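Local coordinates for protein xyloglucan-specific endo-beta-1,4-glucanase BoGH9A (Bacteroides ovatus, PDB 6DHT) that cleaves the beta-1,4-glucan backbone of xyloglucan internally, releasing xyloglucan oligosaccharides, at residues A[117-122]-A[215-220]; A[126-131]-A[201-206]. One frame throughout, in Å; residues are numbered along the deposited sequence.

Contact 1: A[117-122]-A[215-220]; sequences YQRTAM and LDEMQF. With CA (calcium ion), chain D.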
loop_
_atom_site.group_PDB
_atom_site.type_symbol
_atom_site.label_atom_id
_atom_site.label_comp_id
_atom_site.label_asym_id
_atom_site.label_seq_id
_atom_site.Cartn_x
_atom_site.Cartn_y
_atom_site.Cartn_z
ATOM N N TYR A 117 3.276 11.726 -8.201
ATOM C CA TYR A 117 2.299 12.048 -9.222
ATOM C C TYR A 117 0.929 12.424 -8.622
ATOM O O TYR A 117 0.168 13.192 -9.222
ATOM C CB TYR A 117 2.151 10.892 -10.202
ATOM C CG TYR A 117 3.350 10.712 -11.096
ATOM C CD1 TYR A 117 3.603 11.605 -12.138
ATOM C CD2 TYR A 117 4.211 9.635 -10.934
ATOM C CE1 TYR A 117 4.672 11.430 -12.979
ATOM C CE2 TYR A 117 5.294 9.471 -11.757
ATOM C CZ TYR A 117 5.513 10.377 -12.787
ATOM O OH TYR A 117 6.602 10.171 -13.615
ATOM N N GLN A 118 0.602 11.897 -7.447
ATOM C CA GLN A 118 -0.657 12.221 -6.785
ATOM C C GLN A 118 -0.665 13.573 -6.042
ATOM O O GLN A 118 -1.679 13.959 -5.429
ATOM C CB GLN A 118 -1.042 11.130 -5.787
ATOM C CG GLN A 118 -1.331 9.749 -6.370
ATOM C CD GLN A 118 -2.615 9.690 -7.168
ATOM O OE1 GLN A 118 -2.592 9.726 -8.399
ATOM N NE2 GLN A 118 -3.737 9.543 -6.476
ATOM N N ARG A 119 0.460 14.282 -6.036
ATOM C CA ARG A 119 0.554 15.486 -5.216
ATOM C C ARG A 119 -0.319 16.596 -5.753
ATOM O O ARG A 119 -0.383 16.820 -6.958
ATOM C CB ARG A 119 1.979 16.027 -5.204
ATOM C CG ARG A 119 2.964 15.221 -4.352
ATOM C CD ARG A 119 4.262 15.967 -4.253
ATOM N NE ARG A 119 5.335 15.147 -3.686
ATOM C CZ ARG A 119 6.580 15.581 -3.532
ATOM N NH1 ARG A 119 6.877 16.829 -3.876
ATOM N NH2 ARG A 119 7.517 14.779 -3.025
ATOM N N THR A 120 -0.949 17.298 -4.816
ATOM C CA THR A 120 -1.756 18.491 -5.097
ATOM C C THR A 120 -0.948 19.744 -4.794
ATOM O O THR A 120 0.090 19.691 -4.142
ATOM C CB THR A 120 -3.002 18.528 -4.210
ATOM O OG1 THR A 120 -2.655 18.785 -2.840
ATOM C CG2 THR A 120 -3.784 17.222 -4.347
ATOM N N ALA A 121 -1.456 20.883 -5.258
ATOM C CA ALA A 121 -0.928 22.195 -4.890
ATOM C C ALA A 121 0.499 22.423 -5.332
ATOM O O ALA A 121 1.217 23.216 -4.724
ATOM C CB ALA A 121 -1.051 22.427 -3.379
ATOM N N MET A 122 0.936 21.740 -6.382
ATOM C CA MET A 122 2.241 22.055 -6.943
ATOM C C MET A 122 2.395 21.587 -8.374
ATOM O O MET A 122 1.753 20.624 -8.805
ATOM C CB MET A 122 3.360 21.486 -6.083
ATOM C CG MET A 122 3.635 20.017 -6.265
ATOM S SD MET A 122 5.014 19.632 -5.199
ATOM C CE MET A 122 6.393 19.812 -6.314
ATOM N N LEU A 215 10.736 9.652 3.247
ATOM C CA LEU A 215 10.250 10.580 4.255
ATOM C C LEU A 215 9.881 11.927 3.644
ATOM O O LEU A 215 8.898 12.524 4.066
ATOM C CB LEU A 215 11.291 10.792 5.341
ATOM C CG LEU A 215 11.582 9.588 6.230
ATOM C CD1 LEU A 215 12.552 9.985 7.365
ATOM C CD2 LEU A 215 10.321 8.940 6.802
ATOM N N ASP A 216 10.629 12.399 2.649
ATOM C CA ASP A 216 10.193 13.611 1.933
ATOM C C ASP A 216 8.779 13.456 1.403
ATOM O O ASP A 216 7.926 14.360 1.516
ATOM C CB ASP A 216 11.096 13.968 0.770
ATOM C CG ASP A 216 12.497 14.380 1.203
ATOM O OD1 ASP A 216 12.644 15.263 2.084
ATOM O OD2 ASP A 216 13.436 13.812 0.627
ATOM N N GLU A 217 8.524 12.314 0.782
ATOM C CA GLU A 217 7.212 12.093 0.207
ATOM C C GLU A 217 6.125 12.060 1.281
ATOM O O GLU A 217 5.088 12.716 1.135
ATOM C CB GLU A 217 7.171 10.816 -0.641
ATOM C CG GLU A 217 5.900 10.714 -1.503
ATOM C CD GLU A 217 5.788 11.874 -2.489
ATOM O OE1 GLU A 217 6.762 12.105 -3.246
ATOM O OE2 GLU A 217 4.749 12.589 -2.470
ATOM N N MET A 218 6.369 11.324 2.365
ATOM C CA MET A 218 5.405 11.281 3.430
ATOM C C MET A 218 5.132 12.682 3.928
ATOM O O MET A 218 3.988 13.019 4.202
ATOM C CB MET A 218 5.861 10.393 4.599
ATOM C CG MET A 218 6.266 8.956 4.247
ATOM S SD MET A 218 4.992 7.959 3.455
ATOM C CE MET A 218 5.470 8.109 1.743
ATOM N N GLN A 219 6.188 13.482 4.083
ATOM C CA GLN A 219 6.012 14.809 4.671
ATOM C C GLN A 219 5.105 15.680 3.828
ATOM O O GLN A 219 4.392 16.536 4.365
ATOM C CB GLN A 219 7.368 15.490 4.867
ATOM C CG GLN A 219 7.511 16.198 6.226
ATOM C CD GLN A 219 6.727 17.510 6.361
ATOM O OE1 GLN A 219 6.720 18.363 5.463
ATOM N NE2 GLN A 219 6.055 17.665 7.493
ATOM N N PHE A 220 5.101 15.452 2.517
ATOM C CA PHE A 220 4.244 16.251 1.649
ATOM C C PHE A 220 2.788 16.112 2.068
ATOM O O PHE A 220 2.005 17.067 1.984
ATOM C CB PHE A 220 4.381 15.875 0.186
ATOM C CG PHE A 220 3.785 16.905 -0.713
ATOM C CD1 PHE A 220 4.520 18.022 -1.075
ATOM C CD2 PHE A 220 2.470 16.808 -1.125
ATOM C CE1 PHE A 220 3.961 19.004 -1.892
ATOM C CE2 PHE A 220 1.909 17.799 -1.946
ATOM C CZ PHE A 220 2.662 18.903 -2.304
HETATM CA CA CA D . 15.594 13.495 -0.090
HETATM O O HOH W 1 17.865 13.140 -0.634
#
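Arg119 and Phe220 have the nearest CA atoms of the two segments, 7.8 Å apart, where the loop that follows helix 105-117 runs past helix 213-226. The Arg119 side chain bridges this gap. It is extended from CG to NE and lies along the Phe220 ring. Arg119 CD sits over the middle of one ring face, 3.5 Å from the Phe220 centroid, a CH-pi contact. The guanidinium continues beyond, nearly parallel to the ring with planes at 13°. This is an offset stack with an off-centre cation-pi contribution. Phe220 CG is anti to its backbone N (chi1 -165°), which turns the ring to the loop.

Arg119 also grips Glu217 side-on in a salt bridge. Arg119 NE gives a nearly straight bond of 2.9 Å to Glu217 OE2, met on its syn side. Arg119 NH2 reaches Glu217 OE1 at 2.8 Å from above the carboxylate plane; the two flat groups are twisted by 43°. Glu217 OE2 has a second donor in Trp166 NE1, so two N-H groups hold this buried oxygen.

The contact lies in the family 9 glycosidase domain, whose fold is an (alpha/alpha)6 barrel, and joins one of its helices to a loop. Asp216, next to Glu217, binds calcium through OD2 at 2.3 Å.

At the rim of the Phe220 ring, Thr120 O lies in the ring plane, 3.3 Å from Phe220 CZ. Thr120 OG1 bonds instead to Gly165 O. Met122 SD makes an oblique Met-aromatic contact, 3.5 Å from Phe220 CE1. The same sulfur accepts a weak hydrogen bond from Arg119 NH1. Arg119 NH1 also forms a salt bridge with Glu206 OE2.

Contact 2: A[126-131]-A[201-206]; sequences EQYAGQ and KINIPE. With CA (calcium ion), chain D.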
loop_
_atom_site.group_PDB
_atom_site.type_symbol
_atom_site.label_atom_id
_atom_site.label_comp_id
_atom_site.label_asym_id
_atom_site.label_seq_id
_atom_site.Cartn_x
_atom_site.Cartn_y
_atom_site.Cartn_z
ATOM N N GLU A 126 8.436 18.290 -15.647
ATOM C CA GLU A 126 8.968 17.235 -16.502
ATOM C C GLU A 126 10.296 16.660 -16.012
ATOM O O GLU A 126 10.569 15.483 -16.160
ATOM C CB GLU A 126 9.112 17.743 -17.943
ATOM C CG GLU A 126 9.682 16.716 -18.910
ATOM C CD GLU A 126 9.347 17.020 -20.361
ATOM O OE1 GLU A 126 8.943 18.167 -20.660
ATOM O OE2 GLU A 126 9.480 16.106 -21.202
ATOM N N GLN A 127 11.118 17.509 -15.422
ATOM C CA GLN A 127 12.375 17.083 -14.840
ATOM C C GLN A 127 12.210 15.837 -13.957
ATOM O O GLN A 127 13.011 14.930 -14.006
ATOM C CB GLN A 127 12.953 18.230 -13.998
ATOM C CG GLN A 127 14.362 18.000 -13.558
ATOM C CD GLN A 127 14.806 18.995 -12.505
ATOM O OE1 GLN A 127 14.362 20.148 -12.489
ATOM N NE2 GLN A 127 15.678 18.547 -11.605
ATOM N N TYR A 128 11.162 15.829 -13.141
ATOM C CA TYR A 128 10.905 14.729 -12.216
ATOM C C TYR A 128 9.847 13.773 -12.773
ATOM O O TYR A 128 9.889 12.566 -12.488
ATOM C CB TYR A 128 10.411 15.282 -10.896
ATOM C CG TYR A 128 11.268 16.425 -10.399
ATOM C CD1 TYR A 128 12.551 16.185 -9.931
ATOM C CD2 TYR A 128 10.803 17.741 -10.425
ATOM C CE1 TYR A 128 13.345 17.219 -9.491
ATOM C CE2 TYR A 128 11.601 18.784 -9.969
ATOM C CZ TYR A 128 12.861 18.505 -9.515
ATOM O OH TYR A 128 13.674 19.518 -9.060
ATOM N N ALA A 129 8.938 14.308 -13.597
ATOM C CA ALA A 129 7.712 13.605 -13.981
ATOM C C ALA A 129 7.820 12.855 -15.286
ATOM O O ALA A 129 7.013 11.970 -15.555
ATOM C CB ALA A 129 6.555 14.588 -14.057
ATOM N N GLY A 130 8.793 13.203 -16.117
ATOM C CA GLY A 130 8.840 12.626 -17.454
ATOM C C GLY A 130 7.671 13.128 -18.292
ATOM O O GLY A 130 7.243 14.280 -18.155
ATOM N N GLN A 131 7.124 12.273 -19.148
ATOM C CA GLN A 131 6.070 12.736 -20.046
ATOM C C GLN A 131 4.766 13.081 -19.321
ATOM O O GLN A 131 3.916 13.769 -19.880
ATOM C CB GLN A 131 5.794 11.721 -21.156
ATOM C CG GLN A 131 5.232 10.407 -20.690
ATOM C CD GLN A 131 4.964 9.459 -21.855
ATOM O OE1 GLN A 131 4.574 9.883 -22.936
ATOM N NE2 GLN A 131 5.195 8.177 -21.639
ATOM N N LYS A 201 17.035 6.713 -4.358
ATOM C CA LYS A 201 16.758 8.015 -4.950
ATOM C C LYS A 201 15.800 7.856 -6.121
ATOM O O LYS A 201 16.040 7.090 -7.044
ATOM C CB LYS A 201 18.058 8.730 -5.360
ATOM C CG LYS A 201 18.980 9.105 -4.168
ATOM C CD LYS A 201 18.331 10.151 -3.238
ATOM C CE LYS A 201 19.207 10.493 -2.031
ATOM N NZ LYS A 201 19.747 9.286 -1.336
ATOM N N ILE A 202 14.693 8.580 -6.053
ATOM C CA ILE A 202 13.597 8.373 -7.011
ATOM C C ILE A 202 13.299 9.579 -7.899
ATOM O O ILE A 202 12.266 9.620 -8.591
ATOM C CB ILE A 202 12.298 7.942 -6.292
ATOM C CG1 ILE A 202 11.862 8.985 -5.259
ATOM C CG2 ILE A 202 12.493 6.588 -5.615
ATOM C CD1 ILE A 202 10.468 8.766 -4.725
ATOM N N ASN A 203 14.215 10.537 -7.916
ATOM C CA ASN A 203 14.097 11.718 -8.755
ATOM C C ASN A 203 12.801 12.484 -8.516
ATOM O O ASN A 203 11.966 12.647 -9.409
ATOM C CB ASN A 203 14.275 11.368 -10.236
ATOM C CG ASN A 203 14.314 12.602 -11.118
ATOM O OD1 ASN A 203 14.756 13.668 -10.697
ATOM N ND2 ASN A 203 13.823 12.474 -12.334
ATOM N N ILE A 204 12.638 12.919 -7.273
ATOM C CA ILE A 204 11.610 13.866 -6.872
ATOM C C ILE A 204 12.309 15.190 -6.540
ATOM O O ILE A 204 13.531 15.232 -6.430
ATOM C CB ILE A 204 10.791 13.358 -5.662
ATOM C CG1 ILE A 204 11.705 12.937 -4.501
ATOM C CG2 ILE A 204 9.904 12.202 -6.085
ATOM C CD1 ILE A 204 10.974 12.639 -3.212
ATOM N N PRO A 205 11.551 16.280 -6.384
ATOM C CA PRO A 205 12.201 17.569 -6.126
ATOM C C PRO A 205 13.116 17.538 -4.898
ATOM O O PRO A 205 14.088 18.303 -4.827
ATOM C CB PRO A 205 11.019 18.523 -5.951
ATOM C CG PRO A 205 9.943 17.910 -6.777
ATOM C CD PRO A 205 10.105 16.433 -6.583
ATOM N N GLU A 206 12.829 16.631 -3.971
ATOM C CA GLU A 206 13.546 16.562 -2.703
ATOM C C GLU A 206 14.687 15.534 -2.736
ATOM O O GLU A 206 15.250 15.198 -1.684
ATOM C CB GLU A 206 12.575 16.268 -1.549
ATOM C CG GLU A 206 11.380 17.248 -1.460
ATOM C CD GLU A 206 10.250 16.981 -2.463
ATOM O OE1 GLU A 206 10.257 15.939 -3.161
ATOM O OE2 GLU A 206 9.326 17.842 -2.538
HETATM CA CA CA D . 15.594 13.495 -0.090
HETATM O O HOH W 2 16.082 15.631 -11.849
HETATM O O HOH W 1 17.865 13.140 -0.634
#
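Tyr128 CG lies anti to its own carbonyl carbon (chi1 -48°), and Asn203 CG lies anti to its backbone N (chi1 -173°). These torsions bring the tyrosine ring against 203-205 and the Asn203 amide against the short helix 126-129. The contact is at the surface of the glycoside hydrolase family 9 domain. It joins that helix to the loop leading into a calcium site.

Pro205 packs over one face of the Tyr128 ring. Pro205 CA lies 3.8 Å from the Tyr128 ring centroid, 25° off the normal, which makes a CH-pi contact. Pro205 CG adds an apolar touch 3.7 Å from Tyr128 CE2. Gln127 CB covers the opposite face, so the ring is sandwiched. Near the plane of the ring, Asn203 OD1 comes 3.4 Å from Tyr128 CD1.

The Asn203 amide has a polar partner at each end. Asn203 ND2 donates to Gln127 O at 3.1 Å, on a carbonyl lone pair. OD1 accepts from a water that in turn accepts from Gln127 NE2. One residue of the helix is therefore held twice, directly by its backbone and through water by its side chain. Lys113 NZ on helix 105-117 hydrogen-bonds to both Tyr128 O and Asn203 O, linking the two backbones. At the end of the loop, Glu206 O binds the calcium ion at 2.4 Å.

Overall arrangement
The two contacts have centres 12 Å apart and lie within the same family 9 domain. In sequence, contact 2 is nested inside contact 1: the order is 117-122, 126-131, 201-206, 215-220. Helix 105-117 leads into the first segment and also packs against members of both contacts. Calcium joins the second halves, since Glu206 O and Asp216 OD2 both bind it; Asn209, Thr211 and Asp213 complete the protein ligands. Tyr117 OH and Ala129 O, 2.7 Å apart, add a probable hydrogen bond between the first halves. The calcium site thus ties the 201-206 loop to the start of helix 213-226. Thr120 lies about 10 Å from Asp171, the predicted nucleophile, measured between side chains.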